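Long-range contact in type IV pilus biogenesis factor PilY1 (Pseudomonas aeruginosa, PDB 3HX6), which takes part in type IV pilus assembly, twitching motility and adhesion to host cells, apparently regulating pilus retraction by binding and releasing calcium: residues 405-419 with 487-501. The protein carries 3 engineered substitutions. Numbering follows the deposited sequence.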
# COMPACT_ATOMS: atom_id res chain seq x y z
N PHE A 405 -23.40 -4.43 -10.69
CA PHE A 405 -22.87 -3.31 -9.93
C PHE A 405 -22.00 -2.55 -10.91
O PHE A 405 -20.93 -3.02 -11.31
CB PHE A 405 -22.08 -3.86 -8.74
CG PHE A 405 -22.90 -4.78 -7.88
CD1 PHE A 405 -23.71 -4.28 -6.87
CD2 PHE A 405 -22.93 -6.15 -8.15
CE1 PHE A 405 -24.56 -5.12 -6.15
CE2 PHE A 405 -23.78 -7.00 -7.44
CZ PHE A 405 -24.59 -6.48 -6.44
N ALA A 406 -22.49 -1.38 -11.31
CA ALA A 406 -21.84 -0.57 -12.33
C ALA A 406 -22.10 -1.41 -13.58
O ALA A 406 -23.24 -1.51 -14.04
CB ALA A 406 -20.35 -0.44 -12.06
N SER A 407 -21.06 -2.05 -14.10
CA SER A 407 -21.21 -2.90 -15.28
C SER A 407 -20.94 -4.36 -14.93
O SER A 407 -21.26 -5.27 -15.70
CB SER A 407 -20.25 -2.46 -16.37
OG SER A 407 -20.41 -1.08 -16.67
N THR A 408 -20.36 -4.59 -13.76
CA THR A 408 -20.00 -5.93 -13.32
C THR A 408 -21.16 -6.73 -12.75
O THR A 408 -21.85 -6.29 -11.83
CB THR A 408 -18.89 -5.87 -12.26
OG1 THR A 408 -17.85 -4.99 -12.70
CG2 THR A 408 -18.31 -7.26 -12.02
N ALA A 409 -21.38 -7.92 -13.30
CA ALA A 409 -22.44 -8.80 -12.83
C ALA A 409 -21.86 -9.76 -11.79
O ALA A 409 -20.74 -10.23 -11.95
CB ALA A 409 -23.02 -9.59 -14.00
N ARG A 410 -22.62 -10.02 -10.73
CA ARG A 410 -22.18 -10.92 -9.66
C ARG A 410 -23.38 -11.57 -9.00
O ARG A 410 -24.50 -11.07 -9.10
CB ARG A 410 -21.42 -10.15 -8.57
CG ARG A 410 -20.15 -9.44 -8.99
CD ARG A 410 -19.51 -8.75 -7.80
NE ARG A 410 -18.39 -7.90 -8.18
CZ ARG A 410 -17.17 -8.36 -8.48
NH1 ARG A 410 -16.92 -9.66 -8.43
NH2 ARG A 410 -16.22 -7.51 -8.84
N THR A 411 -23.15 -12.70 -8.34
CA THR A 411 -24.22 -13.36 -7.61
C THR A 411 -23.87 -12.99 -6.17
O THR A 411 -22.75 -13.24 -5.71
CB THR A 411 -24.22 -14.90 -7.80
OG1 THR A 411 -23.04 -15.46 -7.20
CG2 THR A 411 -24.24 -15.25 -9.27
N ILE A 412 -24.82 -12.39 -5.48
CA ILE A 412 -24.58 -11.94 -4.12
C ILE A 412 -25.57 -12.51 -3.12
O ILE A 412 -26.56 -13.15 -3.48
CB ILE A 412 -24.63 -10.40 -4.05
CG1 ILE A 412 -25.98 -9.87 -4.54
CG2 ILE A 412 -23.55 -9.80 -4.94
CD1 ILE A 412 -27.12 -10.03 -3.58
N ARG A 413 -25.28 -12.27 -1.85
CA ARG A 413 -26.15 -12.70 -0.78
C ARG A 413 -26.30 -11.54 0.18
O ARG A 413 -25.37 -10.74 0.35
CB ARG A 413 -25.57 -13.92 -0.07
CG ARG A 413 -25.77 -15.21 -0.85
CD ARG A 413 -25.19 -16.42 -0.13
NE ARG A 413 -25.41 -17.64 -0.90
CZ ARG A 413 -24.91 -18.83 -0.59
NH1 ARG A 413 -24.13 -18.95 0.48
NH2 ARG A 413 -25.17 -19.88 -1.35
N ILE A 414 -27.48 -11.42 0.77
CA ILE A 414 -27.75 -10.37 1.73
C ILE A 414 -28.03 -11.03 3.07
O ILE A 414 -28.77 -12.02 3.14
CB ILE A 414 -28.97 -9.50 1.32
CG1 ILE A 414 -28.61 -8.66 0.10
CG2 ILE A 414 -29.40 -8.59 2.47
CD1 ILE A 414 -29.22 -9.19 -1.18
N ALA A 415 -27.44 -10.49 4.12
CA ALA A 415 -27.62 -11.03 5.45
C ALA A 415 -28.54 -10.12 6.25
O ALA A 415 -28.70 -8.95 5.92
CB ALA A 415 -26.26 -11.14 6.15
N SER A 416 -29.13 -10.67 7.30
CA SER A 416 -30.01 -9.92 8.19
C SER A 416 -29.13 -8.94 8.96
O SER A 416 -27.89 -9.00 8.88
CB SER A 416 -30.70 -10.87 9.17
OG SER A 416 -29.75 -11.64 9.90
N GLN A 417 -29.76 -8.05 9.72
CA GLN A 417 -29.03 -7.06 10.49
C GLN A 417 -29.67 -6.89 11.87
O GLN A 417 -30.03 -5.79 12.28
CB GLN A 417 -29.03 -5.73 9.74
CG GLN A 417 -28.16 -4.64 10.36
CD GLN A 417 -28.11 -3.40 9.48
OE1 GLN A 417 -27.07 -3.06 8.92
NE2 GLN A 417 -29.24 -2.73 9.36
N ASN A 418 -29.82 -8.00 12.58
CA ASN A 418 -30.42 -8.00 13.89
C ASN A 418 -29.43 -7.50 14.92
O ASN A 418 -28.26 -7.88 14.91
CB ASN A 418 -30.87 -9.41 14.25
CG ASN A 418 -31.74 -10.02 13.18
OD1 ASN A 418 -31.62 -11.21 12.87
ND2 ASN A 418 -32.62 -9.21 12.60
N PRO A 419 -29.87 -6.61 15.82
CA PRO A 419 -28.95 -6.10 16.83
C PRO A 419 -28.71 -7.14 17.92
O PRO A 419 -29.48 -8.08 18.09
CB PRO A 419 -29.66 -4.86 17.34
CG PRO A 419 -31.11 -5.24 17.24
CD PRO A 419 -31.18 -5.93 15.89
N THR A 487 -22.09 -8.19 15.36
CA THR A 487 -23.43 -8.75 15.31
C THR A 487 -23.57 -10.00 14.43
O THR A 487 -24.55 -10.73 14.54
CB THR A 487 -24.42 -7.68 14.79
OG1 THR A 487 -25.76 -8.12 15.02
CG2 THR A 487 -24.22 -7.47 13.30
N GLY A 488 -22.58 -10.24 13.58
CA GLY A 488 -22.63 -11.38 12.68
C GLY A 488 -23.53 -11.10 11.48
O GLY A 488 -23.70 -11.94 10.60
N GLY A 489 -24.11 -9.90 11.45
CA GLY A 489 -25.00 -9.55 10.36
C GLY A 489 -24.45 -8.55 9.37
O GLY A 489 -23.24 -8.29 9.32
N ARG A 490 -25.35 -7.96 8.59
CA ARG A 490 -25.00 -6.98 7.58
C ARG A 490 -24.43 -5.71 8.20
O ARG A 490 -24.98 -5.19 9.18
CB ARG A 490 -26.25 -6.64 6.77
CG ARG A 490 -26.10 -5.54 5.75
CD ARG A 490 -27.43 -4.79 5.63
NE ARG A 490 -28.53 -5.73 5.63
CZ ARG A 490 -29.76 -5.46 6.03
NH1 ARG A 490 -30.08 -4.25 6.48
NH2 ARG A 490 -30.68 -6.41 6.01
N THR A 491 -23.34 -5.22 7.64
CA THR A 491 -22.72 -3.98 8.11
C THR A 491 -23.66 -2.83 7.76
O THR A 491 -24.51 -2.97 6.89
CB THR A 491 -21.37 -3.74 7.42
OG1 THR A 491 -21.54 -3.97 6.01
CG2 THR A 491 -20.30 -4.70 7.96
N SER A 492 -23.50 -1.69 8.43
CA SER A 492 -24.34 -0.53 8.14
C SER A 492 -23.67 0.32 7.06
O SER A 492 -24.18 1.37 6.68
CB SER A 492 -24.55 0.30 9.41
OG SER A 492 -23.33 0.79 9.93
N PHE A 493 -22.54 -0.15 6.57
CA PHE A 493 -21.80 0.55 5.53
C PHE A 493 -21.45 -0.50 4.48
O PHE A 493 -21.40 -1.69 4.78
CB PHE A 493 -20.54 1.18 6.12
CG PHE A 493 -19.68 0.21 6.88
CD1 PHE A 493 -18.73 -0.56 6.21
CD2 PHE A 493 -19.83 0.05 8.25
CE1 PHE A 493 -17.94 -1.48 6.91
CE2 PHE A 493 -19.06 -0.86 8.95
CZ PHE A 493 -18.11 -1.63 8.28
N THR A 494 -21.22 -0.07 3.24
CA THR A 494 -20.89 -1.04 2.21
C THR A 494 -19.43 -1.46 2.40
O THR A 494 -18.55 -0.63 2.64
CB THR A 494 -21.16 -0.47 0.78
OG1 THR A 494 -19.96 -0.46 -0.00
CG2 THR A 494 -21.74 0.91 0.86
N VAL A 495 -19.20 -2.77 2.34
CA VAL A 495 -17.87 -3.32 2.57
C VAL A 495 -17.05 -3.54 1.31
O VAL A 495 -15.89 -3.16 1.25
CB VAL A 495 -17.97 -4.67 3.36
CG1 VAL A 495 -19.00 -5.57 2.71
CG2 VAL A 495 -16.61 -5.37 3.40
N PHE A 496 -17.67 -4.15 0.30
CA PHE A 496 -16.97 -4.46 -0.93
C PHE A 496 -17.21 -3.52 -2.10
O PHE A 496 -18.32 -3.03 -2.30
CB PHE A 496 -17.35 -5.87 -1.41
CG PHE A 496 -17.10 -6.95 -0.40
CD1 PHE A 496 -15.81 -7.36 -0.11
CD2 PHE A 496 -18.16 -7.58 0.24
CE1 PHE A 496 -15.57 -8.38 0.81
CE2 PHE A 496 -17.94 -8.60 1.16
CZ PHE A 496 -16.64 -9.00 1.45
N ASP A 497 -16.16 -3.27 -2.86
CA ASP A 497 -16.32 -2.47 -4.06
C ASP A 497 -16.62 -3.54 -5.10
O ASP A 497 -15.71 -4.10 -5.71
CB ASP A 497 -15.04 -1.73 -4.45
CG ASP A 497 -15.10 -1.19 -5.87
OD1 ASP A 497 -16.20 -0.77 -6.30
OD2 ASP A 497 -14.06 -1.20 -6.57
N LEU A 498 -17.89 -3.85 -5.28
CA LEU A 498 -18.31 -4.87 -6.23
C LEU A 498 -18.40 -4.33 -7.65
O LEU A 498 -18.49 -5.10 -8.61
CB LEU A 498 -19.67 -5.43 -5.83
CG LEU A 498 -19.76 -6.05 -4.43
CD1 LEU A 498 -21.20 -6.42 -4.13
CD2 LEU A 498 -18.86 -7.29 -4.37
N ALA A 499 -18.38 -3.01 -7.77
CA ALA A 499 -18.50 -2.35 -9.07
C ALA A 499 -17.19 -2.05 -9.78
O ALA A 499 -17.19 -1.34 -10.79
CB ALA A 499 -19.30 -1.07 -8.89
N ARG A 500 -16.08 -2.58 -9.28
CA ARG A 500 -14.78 -2.33 -9.88
C ARG A 500 -14.53 -0.83 -10.04
O ARG A 500 -14.03 -0.37 -11.07
CB ARG A 500 -14.69 -2.99 -11.26
CG ARG A 500 -14.68 -4.51 -11.23
CD ARG A 500 -14.48 -5.08 -12.62
NE ARG A 500 -14.45 -6.54 -12.61
CZ ARG A 500 -14.36 -7.30 -13.69
NH1 ARG A 500 -14.27 -6.75 -14.90
NH2 ARG A 500 -14.35 -8.62 -13.57
N GLN A 501 -14.88 -0.06 -9.01
CA GLN A 501 -14.70 1.39 -9.03
C GLN A 501 -13.33 1.84 -8.53
O GLN A 501 -12.87 2.93 -8.87
CB GLN A 501 -15.78 2.06 -8.18
CG GLN A 501 -17.18 1.92 -8.74
CD GLN A 501 -17.30 2.51 -10.12
OE1 GLN A 501 -17.15 3.72 -10.30
NE2 GLN A 501 -17.55 1.66 -11.11
O HOH W 1 -18.21 -2.31 -13.09
O HOH W 2 -15.36 -5.08 -8.12
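The type II' beta turn from Phe-405 to Thr-408, which joins strands 392-405 and 408-415 of the mixed sheet in this C-terminal beta-propeller part of PilY1, packs against residues 498-501, and the far end of strand 408-415 meets residues 487-490, all in the loop before strand 510-511. Leu-498 anchors the turn end: its CD1 sits over the centre of the Phe-405 ring, 4.0 Å from the centroid in a CH-pi contact, and its CD2 lies 3.8 Å from CD of Arg-410. The extended Arg-410 chain brings NE to Leu-498 O at 2.8 Å, a straight bond (166°) in the guanidinium plane and on a carbonyl lone pair. NH2 adds a weak bond to the same oxygen and forms a salt bridge with Glu-547. CB of Ala-406 presses on CB of Ala-499, a tight 3.4 Å. One water bridges Ser-407 N, Ala-499 O and Thr-408 OG1.

At the opposite end, Arg-490 N donates to Ser-416 O at 2.8 Å. CG of Arg-490 is anti to the backbone N (chi1 175°), but bends at chi2 and chi3 fold the chain back, and NE and NH2 both donate to Ala-415 O, each at 3.2 Å, with the oxygen tilted out of the guanidinium plane. CB of Gln-417 covers one guanidinium face, 3.7 Å above its plane. Arg-490 through two N-H groups, and Arg-410 through one strong and one weak bond, each hold a backbone carbonyl, tying the loop to the sheet by side chains as well as backbone; Glu-547 probably offsets the charge of Arg-410.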